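Local coordinates for protein endo-beta-mannanase (Opitutaceae bacterium TAV5, PDB 7BOB) that probably releases mannose units from the ends of beta-1,4-linked mannan chains, as a homotrimeric family 5 glycoside hydrolase of a termite-hindgut bacterium, at residues D494-T499 with G518-I523. Residues are numbered along the deposited sequence; the frame is centred on the assembly and turned at random.
Sequences DYRAAT and GMRVRI
R496 lays its guanidinium over one face of the R520 guanidinium, with centres 3.6 Å apart and planes only 13° from parallel, the geometry of a guanidinium stack. The two side chains run alongside each other in the same direction, R520 stretched out from CG to NE and R496 bent at chi3 (-59°), a turn that brings its flat end over its neighbour. Two like charges this close probably depend on carboxylates nearby: R520 NH2 makes a salt bridge with D534, and R496 NH2 has a long, weak ion pair with E536. R496 NE also donates to A497 O (3.3 Å), which lies near the guanidinium plane and helps fix its rotation. T499 O sits 2.6 Å from R520 NH1, at the edge of that second guanidinium.

The backbones supply antiparallel pairing. R522 N donates a hydrogen bond to D494 O at 2.7 Å with an N-H...O angle of 166°, and R496 N one to R520 O at 3.0 Å. Between them, Y495 and V521 form a non-hydrogen-bonded pair whose side chains diverge, so Y495 CD1 and V521 CG1 only graze at 4.2 Å. M519 SD stands obliquely to the Y495 ring, 5.2 Å from its centroid, as a Met-aromatic contact.

D494 turns its carboxylate to the second subunit, where OD1 accepts a hydrogen bond from L255 N, and Y495 packs on L286 of that subunit. The pairing thus joins strands 490-496 and 520-525 into a two-stranded antiparallel sheet at the trimer interface, outside the eight-stranded barrel and in the C-terminal part of the chain, its centre about 35 Å from the chain centre, with I523 packing against strand 539-546.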
# COMPACT_ATOMS: atom_id res chain seq x y z
N ASP A 494 5.45 -31.58 10.31
CA ASP A 494 6.39 -30.52 9.96
C ASP A 494 5.72 -29.63 8.93
O ASP A 494 4.71 -30.01 8.32
CB ASP A 494 7.70 -31.09 9.39
CG ASP A 494 8.81 -30.04 9.25
OD1 ASP A 494 8.66 -28.92 9.80
OD2 ASP A 494 9.83 -30.32 8.59
N TYR A 495 6.29 -28.45 8.74
CA TYR A 495 6.01 -27.70 7.53
C TYR A 495 6.70 -28.34 6.34
O TYR A 495 7.60 -29.17 6.48
CB TYR A 495 6.48 -26.26 7.68
CG TYR A 495 6.01 -25.62 8.96
CD1 TYR A 495 4.70 -25.14 9.09
CD2 TYR A 495 6.86 -25.53 10.05
CE1 TYR A 495 4.28 -24.56 10.27
CE2 TYR A 495 6.45 -24.98 11.22
CZ TYR A 495 5.17 -24.48 11.33
OH TYR A 495 4.79 -23.90 12.52
N ARG A 496 6.31 -27.91 5.14
CA ARG A 496 7.03 -28.27 3.92
C ARG A 496 6.88 -27.12 2.95
O ARG A 496 6.09 -26.20 3.16
CB ARG A 496 6.47 -29.57 3.32
CG ARG A 496 4.95 -29.56 3.24
CD ARG A 496 4.48 -30.45 2.10
NE ARG A 496 5.04 -29.97 0.85
CZ ARG A 496 5.18 -30.72 -0.24
NH1 ARG A 496 4.77 -31.99 -0.23
NH2 ARG A 496 5.71 -30.18 -1.34
N ALA A 497 7.62 -27.18 1.84
CA ALA A 497 7.62 -26.08 0.88
C ALA A 497 6.23 -25.90 0.26
O ALA A 497 5.54 -26.87 -0.08
CB ALA A 497 8.66 -26.32 -0.22
N ALA A 498 5.84 -24.64 0.07
CA ALA A 498 4.52 -24.30 -0.43
C ALA A 498 4.46 -24.38 -1.95
O ALA A 498 3.92 -23.48 -2.60
CB ALA A 498 4.11 -22.90 0.03
N THR A 499 5.00 -25.45 -2.51
CA THR A 499 4.98 -25.68 -3.95
C THR A 499 3.67 -26.33 -4.36
O THR A 499 2.99 -26.95 -3.53
CB THR A 499 6.16 -26.57 -4.35
OG1 THR A 499 6.09 -27.80 -3.61
CG2 THR A 499 7.46 -25.85 -4.07
N GLY A 518 -0.18 -19.03 2.99
CA GLY A 518 1.05 -19.24 2.27
C GLY A 518 1.89 -20.39 2.77
O GLY A 518 3.04 -20.53 2.32
N MET A 519 1.38 -21.21 3.69
CA MET A 519 2.15 -22.29 4.27
C MET A 519 1.48 -23.63 3.99
O MET A 519 0.24 -23.74 3.92
CB MET A 519 2.31 -22.11 5.78
CG MET A 519 3.18 -20.91 6.12
SD MET A 519 3.58 -20.81 7.87
CE MET A 519 1.99 -20.32 8.56
N ARG A 520 2.32 -24.64 3.83
CA ARG A 520 1.90 -26.01 3.60
C ARG A 520 2.48 -26.90 4.69
O ARG A 520 3.57 -26.64 5.21
CB ARG A 520 2.34 -26.46 2.22
CG ARG A 520 1.65 -27.68 1.74
CD ARG A 520 1.84 -27.83 0.26
NE ARG A 520 1.47 -29.17 -0.15
CZ ARG A 520 1.87 -29.73 -1.28
NH1 ARG A 520 2.67 -29.06 -2.11
NH2 ARG A 520 1.46 -30.95 -1.58
N VAL A 521 1.73 -27.94 5.06
CA VAL A 521 2.10 -28.78 6.19
C VAL A 521 2.20 -30.22 5.74
O VAL A 521 1.51 -30.65 4.81
CB VAL A 521 1.12 -28.67 7.37
CG1 VAL A 521 1.28 -27.34 8.08
CG2 VAL A 521 -0.31 -28.92 6.90
N ARG A 522 3.07 -30.96 6.42
CA ARG A 522 3.14 -32.41 6.32
C ARG A 522 2.41 -33.00 7.52
O ARG A 522 2.74 -32.70 8.67
CB ARG A 522 4.59 -32.87 6.28
CG ARG A 522 4.75 -34.31 5.87
CD ARG A 522 5.82 -35.01 6.68
NE ARG A 522 7.16 -34.73 6.20
CZ ARG A 522 8.11 -35.65 6.07
NH1 ARG A 522 7.86 -36.92 6.38
NH2 ARG A 522 9.32 -35.31 5.62
N ILE A 523 1.42 -33.84 7.26
CA ILE A 523 0.61 -34.36 8.35
C ILE A 523 0.96 -35.82 8.61
O ILE A 523 1.53 -36.52 7.77
CB ILE A 523 -0.90 -34.19 8.08
CG1 ILE A 523 -1.28 -34.84 6.75
CG2 ILE A 523 -1.26 -32.67 8.11
CD1 ILE A 523 -1.77 -36.27 6.86